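Protein ACDH-11, isoform b (Caenorhabditis elegans, PDB 4Y9J) is a flavoprotein of the acyl-CoA dehydrogenase family that binds flavin-adenine dinucleotide and the ligand UCC. Local coordinates at residues 368-382 against 391-405. Residues are numbered along the deposited sequence; the frame is centred on the assembly and turned at random.
Sequences SMLLLFEAARLLGLS and EAMMLRLITPVLKLY. With UCC (S-{(3S,5R,9R)-1-[(2R,3S,4R,5R)-5-(6-amino-9H-purin-9-yl)-4-hydroxy-3-(phosphonooxy)tetrahydrofuran-2-yl]-3,5,9-trihydroxy-8,8-dimethyl-3,5-dioxido-10,14-dioxo-2,4,6-trioxa-11,15-diaza-3lambda~5~,5lambda~5~-diphosphaheptadecan-17-yl} undecanethioate), chain F.
Leu378, Leu395, Ile398 and Leu402 interlock helices 352-383 and 389-419 of the helical acyl-CoA dehydrogenase C-terminal domain as knobs into holes, the short segments running at 134° with axes 9.2 Å apart. Ile398 drops CD1 between Leu371 and Glu374, 3.7 Å from Leu371 CD1, while its CG2 lies against Ala375 CB. The small Ala375 also admits Leu402: Leu402 CD2 reaches Ala375 CB at 3.8 Å, and Leu402 CD1 meets Leu371 CD2. Leu378 lies alongside Met394, pointing the same way, with CD1 on Met394 CB and CD2 on Glu391 CG. With CG anti to its backbone N (chi1 179°), Leu395 turns back to the partner helix and presses CD2 tightly on Ser382 CB, at 3.4 Å.

A salt-bridge network flanks this apolar seam. Within its own helix, Arg377 grips Glu374 side-on, NE to OE1 at 3.0 Å and NH2 to OE2 at 3.1 Å, both from above the carboxylate plane. Across the helices, Arg377 NH1 makes a long, weak salt bridge to Glu391 OE2 (3.5 Å), reinforced by a water joining NH2 to that oxygen. Glu391 OE1 accepts a hydrogen bond from Ser388 N; Glu374 OE2 also forms a salt bridge with Arg473 and a hydrogen bond with Tyr535.

Beyond the interface, Arg396 lays its guanidinium face over UCC's adenine. Apolar interlocking thus dominates, the weak bridge and its water probably adding a modest tie.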
ATOM      1  N   SER B 368     -35.914 -20.486  -0.751  1.00 38.27           N
ATOM      2  CA  SER B 368     -35.351 -19.855   0.453  1.00 38.20           C
ATOM      3  C   SER B 368     -35.885 -18.431   0.728  1.00 37.77           C
ATOM      4  O   SER B 368     -36.013 -17.989   1.831  1.00 39.70           O
ATOM      5  CB  SER B 368     -33.846 -19.875   0.397  1.00 36.47           C
ATOM      6  OG  SER B 368     -33.464 -21.183   0.460  1.00 37.03           O
ATOM      7  N   MET B 369     -36.184 -17.736  -0.313  1.00 38.57           N
ATOM      8  CA  MET B 369     -36.813 -16.469  -0.206  1.00 40.53           C
ATOM      9  C   MET B 369     -38.174 -16.591   0.507  1.00 40.70           C
ATOM     10  O   MET B 369     -38.489 -15.781   1.378  1.00 40.34           O
ATOM     11  CB  MET B 369     -37.020 -15.982  -1.615  1.00 44.07           C
ATOM     12  CG  MET B 369     -37.197 -14.550  -1.704  1.00 54.43           C
ATOM     13  SD  MET B 369     -35.496 -13.880  -1.714  1.00 62.35           S
ATOM     14  CE  MET B 369     -36.433 -12.384  -1.500  1.00 53.33           C
ATOM     15  N   LEU B 370     -38.989 -17.573   0.129  1.00 42.98           N
ATOM     16  CA  LEU B 370     -40.335 -17.726   0.740  1.00 41.91           C
ATOM     17  C   LEU B 370     -40.143 -18.144   2.187  1.00 41.73           C
ATOM     18  O   LEU B 370     -40.905 -17.758   3.021  1.00 42.39           O
ATOM     19  CB  LEU B 370     -41.178 -18.689  -0.066  1.00 46.71           C
ATOM     20  CG  LEU B 370     -41.625 -18.166  -1.423  1.00 47.14           C
ATOM     21  CD1 LEU B 370     -42.785 -18.981  -1.891  1.00 52.28           C
ATOM     22  CD2 LEU B 370     -42.025 -16.682  -1.390  1.00 48.69           C
ATOM     23  N   LEU B 371     -39.115 -18.939   2.485  1.00 39.84           N
ATOM     24  CA  LEU B 371     -38.818 -19.340   3.846  1.00 40.20           C
ATOM     25  C   LEU B 371     -38.464 -18.097   4.650  1.00 39.64           C
ATOM     26  O   LEU B 371     -38.863 -17.994   5.795  1.00 41.03           O
ATOM     27  CB  LEU B 371     -37.715 -20.398   3.889  1.00 40.50           C
ATOM     28  CG  LEU B 371     -37.431 -21.239   5.151  1.00 41.97           C
ATOM     29  CD1 LEU B 371     -38.579 -22.175   5.434  1.00 43.83           C
ATOM     30  CD2 LEU B 371     -36.133 -22.057   5.043  1.00 40.95           C
ATOM     31  N   LEU B 372     -37.673 -17.187   4.063  1.00 40.63           N
ATOM     32  CA  LEU B 372     -37.304 -15.950   4.720  1.00 38.67           C
ATOM     33  C   LEU B 372     -38.505 -15.125   5.099  1.00 40.34           C
ATOM     34  O   LEU B 372     -38.565 -14.567   6.212  1.00 41.79           O
ATOM     35  CB  LEU B 372     -36.440 -15.112   3.808  1.00 38.95           C
ATOM     36  CG  LEU B 372     -36.167 -13.676   4.259  1.00 37.88           C
ATOM     37  CD1 LEU B 372     -35.406 -13.627   5.584  1.00 36.24           C
ATOM     38  CD2 LEU B 372     -35.408 -12.930   3.161  1.00 37.64           C
ATOM     39  N   PHE B 373     -39.444 -14.990   4.171  1.00 40.09           N
ATOM     40  CA  PHE B 373     -40.646 -14.193   4.445  1.00 43.38           C
ATOM     41  C   PHE B 373     -41.625 -14.892   5.399  1.00 45.09           C
ATOM     42  O   PHE B 373     -42.274 -14.228   6.166  1.00 47.01           O
ATOM     43  CB  PHE B 373     -41.278 -13.672   3.136  1.00 45.19           C
ATOM     44  CG  PHE B 373     -40.586 -12.455   2.665  1.00 45.23           C
ATOM     45  CD1 PHE B 373     -40.850 -11.231   3.273  1.00 46.70           C
ATOM     46  CD2 PHE B 373     -39.569 -12.531   1.732  1.00 48.17           C
ATOM     47  CE1 PHE B 373     -40.119 -10.085   2.938  1.00 46.47           C
ATOM     48  CE2 PHE B 373     -38.820 -11.392   1.403  1.00 46.34           C
ATOM     49  CZ  PHE B 373     -39.109 -10.173   1.999  1.00 46.88           C
ATOM     50  N   GLU B 374     -41.638 -16.224   5.418  1.00 45.80           N
ATOM     51  CA  GLU B 374     -42.368 -16.972   6.453  1.00 45.35           C
ATOM     52  C   GLU B 374     -41.734 -16.702   7.831  1.00 43.71           C
ATOM     53  O   GLU B 374     -42.428 -16.496   8.804  1.00 44.05           O
ATOM     54  CB  GLU B 374     -42.329 -18.476   6.155  1.00 46.96           C
ATOM     55  CG  GLU B 374     -42.847 -19.376   7.291  1.00 47.82           C
ATOM     56  CD  GLU B 374     -44.348 -19.441   7.373  1.00 52.14           C
ATOM     57  OE1 GLU B 374     -45.015 -18.641   6.688  1.00 53.53           O
ATOM     58  OE2 GLU B 374     -44.862 -20.273   8.153  1.00 50.79           O
ATOM     59  N   ALA B 375     -40.404 -16.640   7.902  1.00 42.25           N
ATOM     60  CA  ALA B 375     -39.748 -16.215   9.181  1.00 42.66           C
ATOM     61  C   ALA B 375     -40.126 -14.754   9.613  1.00 42.82           C
ATOM     62  O   ALA B 375     -40.393 -14.508  10.769  1.00 45.62           O
ATOM     63  CB  ALA B 375     -38.245 -16.414   9.079  1.00 40.50           C
ATOM     64  N   ALA B 376     -40.131 -13.811   8.677  1.00 42.49           N
ATOM     65  CA  ALA B 376     -40.511 -12.418   8.916  1.00 43.00           C
ATOM     66  C   ALA B 376     -41.958 -12.325   9.399  1.00 44.08           C
ATOM     67  O   ALA B 376     -42.243 -11.610  10.345  1.00 45.65           O
ATOM     68  CB  ALA B 376     -40.371 -11.609   7.640  1.00 41.47           C
ATOM     69  N   ARG B 377     -42.840 -13.041   8.713  1.00 47.78           N
ATOM     70  CA  ARG B 377     -44.276 -13.182   9.124  1.00 47.89           C
ATOM     71  C   ARG B 377     -44.395 -13.685  10.531  1.00 48.15           C
ATOM     72  O   ARG B 377     -45.099 -13.074  11.355  1.00 50.42           O
ATOM     73  CB  ARG B 377     -45.016 -14.127   8.189  1.00 52.25           C
ATOM     74  CG  ARG B 377     -46.492 -14.217   8.396  1.00 54.74           C
ATOM     75  CD  ARG B 377     -47.164 -15.256   7.500  1.00 55.80           C
ATOM     76  NE  ARG B 377     -46.874 -16.630   7.921  1.00 55.99           N
ATOM     77  CZ  ARG B 377     -47.569 -17.316   8.794  1.00 58.06           C
ATOM     78  NH1 ARG B 377     -48.635 -16.767   9.364  1.00 59.96           N
ATOM     79  NH2 ARG B 377     -47.206 -18.533   9.124  1.00 57.64           N
ATOM     80  N   LEU B 378     -43.733 -14.791  10.823  1.00 46.32           N
ATOM     81  CA  LEU B 378     -43.790 -15.437  12.152  1.00 49.11           C
ATOM     82  C   LEU B 378     -43.167 -14.556  13.245  1.00 47.52           C
ATOM     83  O   LEU B 378     -43.649 -14.547  14.385  1.00 48.28           O
ATOM     84  CB  LEU B 378     -43.068 -16.798  12.172  1.00 48.21           C
ATOM     85  CG  LEU B 378     -43.739 -17.894  11.330  1.00 50.44           C
ATOM     86  CD1 LEU B 378     -42.741 -19.033  11.113  1.00 50.99           C
ATOM     87  CD2 LEU B 378     -45.003 -18.365  11.975  1.00 55.10           C
ATOM     88  N   LEU B 379     -42.166 -13.765  12.882  1.00 44.77           N
ATOM     89  CA  LEU B 379     -41.529 -12.874  13.861  1.00 45.75           C
ATOM     90  C   LEU B 379     -42.498 -11.778  14.229  1.00 46.96           C
ATOM     91  O   LEU B 379     -42.687 -11.430  15.401  1.00 48.07           O
ATOM     92  CB  LEU B 379     -40.235 -12.281  13.305  1.00 45.46           C
ATOM     93  CG  LEU B 379     -39.484 -11.282  14.202  1.00 45.71           C
ATOM     94  CD1 LEU B 379     -39.070 -11.934  15.508  1.00 48.13           C
ATOM     95  CD2 LEU B 379     -38.277 -10.696  13.480  1.00 44.73           C
ATOM     96  N   GLY B 380     -43.098 -11.192  13.206  1.00 48.39           N
ATOM     97  CA  GLY B 380     -44.087 -10.143  13.411  1.00 50.74           C
ATOM     98  C   GLY B 380     -45.266 -10.584  14.259  1.00 53.64           C
ATOM     99  O   GLY B 380     -45.661  -9.875  15.229  1.00 53.85           O
ATOM    100  N   LEU B 381     -45.849 -11.747  13.928  1.00 54.06           N
ATOM    101  CA  LEU B 381     -46.947 -12.313  14.731  1.00 55.21           C
ATOM    102  C   LEU B 381     -46.541 -12.516  16.191  1.00 54.58           C
ATOM    103  O   LEU B 381     -47.292 -12.153  17.108  1.00 56.46           O
ATOM    104  CB  LEU B 381     -47.431 -13.604  14.131  1.00 60.00           C
ATOM    105  CG  LEU B 381     -48.206 -13.548  12.822  1.00 61.39           C
ATOM    106  CD1 LEU B 381     -48.422 -14.981  12.363  1.00 63.00           C
ATOM    107  CD2 LEU B 381     -49.540 -12.867  12.994  1.00 65.25           C
ATOM    108  N   SER B 382     -45.313 -12.939  16.434  1.00 51.98           N
ATOM    109  CA  SER B 382     -44.873 -13.141  17.800  1.00 53.82           C
ATOM    110  C   SER B 382     -44.728 -11.832  18.601  1.00 54.41           C
ATOM    111  O   SER B 382     -45.159 -11.710  19.766  1.00 56.21           O
ATOM    112  CB  SER B 382     -43.526 -13.807  17.748  1.00 55.38           C
ATOM    113  OG  SER B 382     -43.123 -14.024  19.065  1.00 59.80           O
ATOM    114  N   GLU B 391     -47.481 -21.319  15.545  1.00 58.10           N
ATOM    115  CA  GLU B 391     -46.680 -20.217  15.023  1.00 56.94           C
ATOM    116  C   GLU B 391     -45.515 -19.858  15.951  1.00 56.12           C
ATOM    117  O   GLU B 391     -44.417 -19.505  15.495  1.00 54.46           O
ATOM    118  CB  GLU B 391     -47.572 -19.007  14.727  1.00 57.78           C
ATOM    119  CG  GLU B 391     -48.303 -19.122  13.387  1.00 59.77           C
ATOM    120  CD  GLU B 391     -49.596 -18.309  13.312  1.00 66.10           C
ATOM    121  OE1 GLU B 391     -50.053 -17.801  14.367  1.00 66.09           O
ATOM    122  OE2 GLU B 391     -50.145 -18.177  12.182  1.00 67.66           O
ATOM    123  N   ALA B 392     -45.725 -19.934  17.256  1.00 57.37           N
ATOM    124  CA  ALA B 392     -44.594 -19.703  18.171  1.00 56.67           C
ATOM    125  C   ALA B 392     -43.537 -20.769  17.990  1.00 53.77           C
ATOM    126  O   ALA B 392     -42.344 -20.470  17.921  1.00 50.58           O
ATOM    127  CB  ALA B 392     -45.095 -19.699  19.603  1.00 60.86           C
ATOM    128  N   MET B 393     -43.958 -22.038  17.890  1.00 55.74           N
ATOM    129  CA  MET B 393     -42.971 -23.122  17.687  1.00 54.48           C
ATOM    130  C   MET B 393     -42.226 -22.986  16.360  1.00 52.50           C
ATOM    131  O   MET B 393     -41.004 -23.171  16.324  1.00 51.84           O
ATOM    132  CB  MET B 393     -43.614 -24.518  17.809  1.00 58.86           C
ATOM    133  CG  MET B 393     -43.923 -24.861  19.266  1.00 62.48           C
ATOM    134  SD  MET B 393     -44.640 -26.510  19.468  1.00 67.36           S
ATOM    135  CE  MET B 393     -46.343 -26.128  19.098  1.00 71.04           C
ATOM    136  N   MET B 394     -42.950 -22.686  15.284  1.00 51.25           N
ATOM    137  CA  MET B 394     -42.341 -22.539  13.980  1.00 51.05           C
ATOM    138  C   MET B 394     -41.362 -21.358  13.908  1.00 50.06           C
ATOM    139  O   MET B 394     -40.371 -21.416  13.159  1.00 46.43           O
ATOM    140  CB  MET B 394     -43.402 -22.434  12.880  1.00 51.51           C
ATOM    141  CG  MET B 394     -44.120 -23.738  12.589  1.00 55.36           C
ATOM    142  SD  MET B 394     -42.980 -25.109  12.412  1.00 55.15           S
ATOM    143  CE  MET B 394     -42.979 -25.812  14.071  1.00 55.53           C
ATOM    144  N   LEU B 395     -41.583 -20.306  14.696  1.00 48.19           N
ATOM    145  CA  LEU B 395     -40.594 -19.208  14.758  1.00 46.83           C
ATOM    146  C   LEU B 395     -39.297 -19.696  15.348  1.00 45.65           C
ATOM    147  O   LEU B 395     -38.235 -19.401  14.827  1.00 42.27           O
ATOM    148  CB  LEU B 395     -41.089 -18.039  15.615  1.00 48.37           C
ATOM    149  CG  LEU B 395     -40.183 -16.823  15.822  1.00 48.14           C
ATOM    150  CD1 LEU B 395     -39.583 -16.240  14.534  1.00 47.21           C
ATOM    151  CD2 LEU B 395     -40.940 -15.779  16.623  1.00 49.05           C
ATOM    152  N   ARG B 396     -39.372 -20.491  16.403  1.00 46.86           N
ATOM    153  CA  ARG B 396     -38.145 -20.944  17.071  1.00 46.47           C
ATOM    154  C   ARG B 396     -37.362 -21.925  16.216  1.00 44.97           C
ATOM    155  O   ARG B 396     -36.104 -21.882  16.193  1.00 45.16           O
ATOM    156  CB  ARG B 396     -38.484 -21.574  18.431  1.00 52.32           C
ATOM    157  CG  ARG B 396     -37.245 -22.120  19.155  1.00 51.91           C
ATOM    158  CD  ARG B 396     -36.246 -21.077  19.632  1.00 52.30           C
ATOM    159  NE  ARG B 396     -35.073 -21.674  20.267  1.00 52.08           N
ATOM    160  CZ  ARG B 396     -33.907 -21.942  19.649  1.00 51.39           C
ATOM    161  NH1 ARG B 396     -33.690 -21.618  18.362  1.00 49.02           N
ATOM    162  NH2 ARG B 396     -32.930 -22.520  20.351  1.00 51.02           N
ATOM    163  N   LEU B 397     -38.105 -22.748  15.477  1.00 46.68           N
ATOM    164  CA  LEU B 397     -37.530 -23.753  14.576  1.00 46.72           C
ATOM    165  C   LEU B 397     -36.953 -23.131  13.287  1.00 44.65           C
ATOM    166  O   LEU B 397     -35.831 -23.479  12.852  1.00 45.24           O
ATOM    167  CB  LEU B 397     -38.586 -24.771  14.175  1.00 46.66           C
ATOM    168  CG  LEU B 397     -38.118 -25.774  13.137  1.00 48.13           C
ATOM    169  CD1 LEU B 397     -36.973 -26.586  13.737  1.00 46.42           C
ATOM    170  CD2 LEU B 397     -39.262 -26.650  12.656  1.00 49.10           C
ATOM    171  N   ILE B 398     -37.722 -22.249  12.656  1.00 45.17           N
ATOM    172  CA  ILE B 398     -37.348 -21.686  11.363  1.00 43.93           C
ATOM    173  C   ILE B 398     -36.073 -20.830  11.359  1.00 42.60           C
ATOM    174  O   ILE B 398     -35.370 -20.796  10.384  1.00 40.85           O
ATOM    175  CB  ILE B 398     -38.521 -20.958  10.695  1.00 44.14           C
ATOM    176  CG1 ILE B 398     -38.310 -20.889   9.184  1.00 44.41           C
ATOM    177  CG2 ILE B 398     -38.698 -19.564  11.251  1.00 43.20           C
ATOM    178  CD1 ILE B 398     -39.493 -20.308   8.461  1.00 45.20           C
ATOM    179  N   THR B 399     -35.774 -20.164  12.458  1.00 39.44           N
ATOM    180  CA  THR B 399     -34.722 -19.216  12.500  1.00 40.64           C
ATOM    181  C   THR B 399     -33.378 -19.901  12.225  1.00 37.59           C
ATOM    182  O   THR B 399     -32.652 -19.499  11.277  1.00 36.20           O
ATOM    183  CB  THR B 399     -34.770 -18.457  13.840  1.00 39.60           C
ATOM    184  OG1 THR B 399     -35.890 -17.601  13.794  1.00 42.58           O
ATOM    185  CG2 THR B 399     -33.587 -17.584  13.949  1.00 43.04           C
ATOM    186  N   PRO B 400     -33.063 -20.998  12.964  1.00 36.94           N
ATOM    187  CA  PRO B 400     -31.774 -21.630  12.632  1.00 36.45           C
ATOM    188  C   PRO B 400     -31.774 -22.395  11.301  1.00 36.02           C
ATOM    189  O   PRO B 400     -30.727 -22.431  10.625  1.00 33.70           O
ATOM    190  CB  PRO B 400     -31.555 -22.596  13.797  1.00 38.92           C
ATOM    191  CG  PRO B 400     -32.956 -22.885  14.346  1.00 41.56           C
ATOM    192  CD  PRO B 400     -33.623 -21.545  14.212  1.00 39.62           C
ATOM    193  N   VAL B 401     -32.920 -22.988  10.953  1.00 36.69           N
ATOM    194  CA  VAL B 401     -33.067 -23.757   9.712  1.00 38.71           C
ATOM    195  C   VAL B 401     -32.830 -22.805   8.529  1.00 38.26           C
ATOM    196  O   VAL B 401     -32.022 -23.078   7.646  1.00 36.98           O
ATOM    197  CB  VAL B 401     -34.435 -24.442   9.622  1.00 38.66           C
ATOM    198  CG1 VAL B 401     -34.624 -25.071   8.256  1.00 39.56           C
ATOM    199  CG2 VAL B 401     -34.600 -25.470  10.723  1.00 39.40           C
ATOM    200  N   LEU B 402     -33.509 -21.664   8.548  1.00 37.62           N
ATOM    201  CA  LEU B 402     -33.306 -20.634   7.516  1.00 36.34           C
ATOM    202  C   LEU B 402     -31.874 -20.130   7.364  1.00 34.86           C
ATOM    203  O   LEU B 402     -31.291 -20.138   6.263  1.00 32.92           O
ATOM    204  CB  LEU B 402     -34.222 -19.470   7.773  1.00 38.01           C
ATOM    205  CG  LEU B 402     -34.049 -18.232   6.933  1.00 36.59           C
ATOM    206  CD1 LEU B 402     -34.371 -18.485   5.482  1.00 37.32           C
ATOM    207  CD2 LEU B 402     -34.922 -17.098   7.450  1.00 38.07           C
ATOM    208  N   LYS B 403     -31.306 -19.719   8.489  1.00 34.00           N
ATOM    209  CA  LYS B 403     -29.950 -19.254   8.489  1.00 35.36           C
ATOM    210  C   LYS B 403     -29.012 -20.312   7.918  1.00 32.34           C
ATOM    211  O   LYS B 403     -28.180 -20.014   7.024  1.00 30.26           O
ATOM    212  CB  LYS B 403     -29.529 -18.828   9.912  1.00 34.17           C
ATOM    213  CG  LYS B 403     -28.246 -17.995  10.076  1.00 30.58           C
ATOM    214  CD  LYS B 403     -26.958 -18.638   9.614  1.00 31.84           C
ATOM    215  CE  LYS B 403     -25.749 -18.045  10.309  1.00 29.77           C
ATOM    216  NZ  LYS B 403     -24.457 -18.538   9.822  1.00 28.45           N
ATOM    217  N   LEU B 404     -29.048 -21.510   8.452  1.00 32.32           N
ATOM    218  CA  LEU B 404     -28.054 -22.491   8.054  1.00 30.89           C
ATOM    219  C   LEU B 404     -28.277 -22.928   6.619  1.00 31.16           C
ATOM    220  O   LEU B 404     -27.317 -23.205   5.879  1.00 32.86           O
ATOM    221  CB  LEU B 404     -28.008 -23.675   9.001  1.00 33.22           C
ATOM    222  CG  LEU B 404     -29.176 -24.639   9.060  1.00 34.24           C
ATOM    223  CD1 LEU B 404     -29.006 -25.774   8.043  1.00 36.98           C
ATOM    224  CD2 LEU B 404     -29.352 -25.217  10.467  1.00 35.23           C
ATOM    225  N   TYR B 405     -29.509 -22.986   6.178  1.00 32.83           N
ATOM    226  CA  TYR B 405     -29.776 -23.484   4.833  1.00 32.11           C
ATOM    227  C   TYR B 405     -29.393 -22.443   3.749  1.00 31.61           C
ATOM    228  O   TYR B 405     -28.629 -22.776   2.794  1.00 30.90           O
ATOM    229  CB  TYR B 405     -31.229 -23.974   4.679  1.00 35.73           C
ATOM    230  CG  TYR B 405     -31.407 -24.804   3.379  1.00 35.88           C
ATOM    231  CD1 TYR B 405     -30.873 -26.069   3.285  1.00 37.00           C
ATOM    232  CD2 TYR B 405     -32.054 -24.288   2.281  1.00 36.40           C
ATOM    233  CE1 TYR B 405     -31.021 -26.826   2.141  1.00 39.14           C
ATOM    234  CE2 TYR B 405     -32.213 -25.009   1.137  1.00 39.66           C
ATOM    235  CZ  TYR B 405     -31.709 -26.301   1.075  1.00 39.74           C
ATOM    236  OH  TYR B 405     -31.801 -27.056  -0.064  1.00 42.24           O
TER
HETATM  237  OA1 UCC F 702     -20.661 -13.839  14.736  1.00 45.76           O
HETATM  238  CA1 UCC F 702     -21.058 -12.777  15.354  1.00 48.78           C
HETATM  239  CA2 UCC F 702     -21.264 -11.364  14.795  1.00 47.78           C
HETATM  240  CA3 UCC F 702     -21.356 -11.157  13.316  1.00 52.51           C
HETATM  241  CA4 UCC F 702     -22.471 -10.124  12.940  1.00 53.68           C
HETATM  242  CA5 UCC F 702     -23.613 -10.848  12.214  1.00 50.35           C
HETATM  243  CA6 UCC F 702     -24.103 -10.064  11.048  1.00 48.77           C
HETATM  244  CA7 UCC F 702     -25.235 -10.775  10.325  1.00 47.43           C
HETATM  245  CA8 UCC F 702     -25.582  -9.679   9.400  1.00 49.55           C
HETATM  246  CA9 UCC F 702     -25.785  -9.931   8.006  1.00 52.31           C
HETATM  247  C10 UCC F 702     -24.792  -9.306   7.133  1.00 54.84           C
HETATM  248  C11 UCC F 702     -24.146 -10.525   6.491  1.00 57.20           C
HETATM  249  S   UCC F 702     -21.410 -12.678  16.987  1.00 46.45           S
HETATM  250  CP1 UCC F 702     -21.115 -14.317  17.753  1.00 49.37           C
HETATM  251  CP2 UCC F 702     -21.971 -15.430  17.232  1.00 48.53           C
HETATM  252  NP1 UCC F 702     -21.895 -16.643  18.072  1.00 48.66           N
HETATM  253  CP3 UCC F 702     -22.825 -17.581  17.880  1.00 47.18           C
HETATM  254  OP1 UCC F 702     -23.659 -17.557  16.975  1.00 43.37           O
HETATM  255  CP4 UCC F 702     -22.878 -18.703  18.897  1.00 47.30           C
HETATM  256  CP5 UCC F 702     -22.853 -20.051  18.162  1.00 47.06           C
HETATM  257  NP2 UCC F 702     -23.102 -21.018  19.224  1.00 47.68           N
HETATM  258  CP6 UCC F 702     -24.311 -21.347  19.676  1.00 48.76           C
HETATM  259  OP2 UCC F 702     -25.351 -20.952  19.169  1.00 50.21           O
HETATM  260  CP8 UCC F 702     -24.307 -22.361  20.803  1.00 48.73           C
HETATM  261  OP3 UCC F 702     -25.327 -23.369  20.527  1.00 47.48           O
HETATM  262  CPB UCC F 702     -24.718 -21.855  22.166  1.00 52.98           C
HETATM  263  CP7 UCC F 702     -25.929 -20.917  22.283  1.00 51.17           C
HETATM  264  CP9 UCC F 702     -23.683 -20.661  22.346  1.00 49.45           C
HETATM  265  CPA UCC F 702     -24.155 -22.676  23.347  1.00 52.75           C
HETATM  266  O7  UCC F 702     -24.558 -22.065  24.598  1.00 54.11           O
HETATM  267  P2  UCC F 702     -24.579 -22.945  25.958  1.00 53.12           P
HETATM  268  O21 UCC F 702     -24.971 -22.070  27.138  1.00 56.52           O
HETATM  269  O22 UCC F 702     -23.322 -23.826  25.917  1.00 49.94           O
HETATM  270  O6  UCC F 702     -25.780 -23.977  25.582  1.00 52.88           O
HETATM  271  P1  UCC F 702     -27.189 -24.172  26.297  1.00 58.34           P
HETATM  272  O11 UCC F 702     -27.062 -24.585  27.757  1.00 58.05           O
HETATM  273  O12 UCC F 702     -27.914 -25.070  25.340  1.00 54.95           O
HETATM  274  O5' UCC F 702     -27.788 -22.619  26.178  1.00 57.41           O
HETATM  275  C5' UCC F 702     -28.103 -21.870  27.377  1.00 58.17           C
HETATM  276  C4' UCC F 702     -29.544 -21.324  27.344  1.00 58.34           C
HETATM  277  C3' UCC F 702     -30.566 -22.454  27.251  1.00 58.54           C
HETATM  278  O3' UCC F 702     -31.698 -21.970  27.930  1.00 61.18           O
HETATM  279  P3  UCC F 702     -32.235 -22.635  29.258  1.00 65.39           P
HETATM  280  O33 UCC F 702     -33.365 -21.705  29.641  1.00 61.86           O
HETATM  281  O32 UCC F 702     -31.110 -22.459  30.251  1.00 64.77           O
HETATM  282  O31 UCC F 702     -32.603 -24.079  28.834  1.00 65.76           O
HETATM  283  C2' UCC F 702     -30.900 -22.600  25.773  1.00 56.60           C
HETATM  284  O2' UCC F 702     -32.241 -22.992  25.486  1.00 55.96           O
HETATM  285  O4' UCC F 702     -29.732 -20.514  26.165  1.00 55.50           O
HETATM  286  C1' UCC F 702     -30.738 -21.129  25.369  1.00 57.70           C
HETATM  287  N9  UCC F 702     -30.481 -20.884  23.943  1.00 55.89           N
HETATM  288  C4  UCC F 702     -31.400 -20.354  23.143  1.00 54.64           C
HETATM  289  N3  UCC F 702     -32.648 -19.854  23.303  1.00 52.38           N
HETATM  290  C8  UCC F 702     -29.362 -21.211  23.254  1.00 55.36           C
HETATM  291  N7  UCC F 702     -29.527 -20.844  21.969  1.00 55.90           N
HETATM  292  C5  UCC F 702     -30.757 -20.299  21.832  1.00 53.88           C
HETATM  293  C6  UCC F 702     -31.541 -19.659  20.741  1.00 55.36           C
HETATM  294  N6  UCC F 702     -30.999 -19.575  19.500  1.00 55.29           N
HETATM  295  N1  UCC F 702     -32.818 -19.245  21.023  1.00 54.55           N
HETATM  296  C2  UCC F 702     -33.336 -19.347  22.265  1.00 53.38           C
HETATM  297  O   HOH W   1     -49.483 -19.655  10.167  1.00 56.43           O
HETATM  298  O   HOH W   2     -44.946 -16.679  15.588  1.00 48.88           O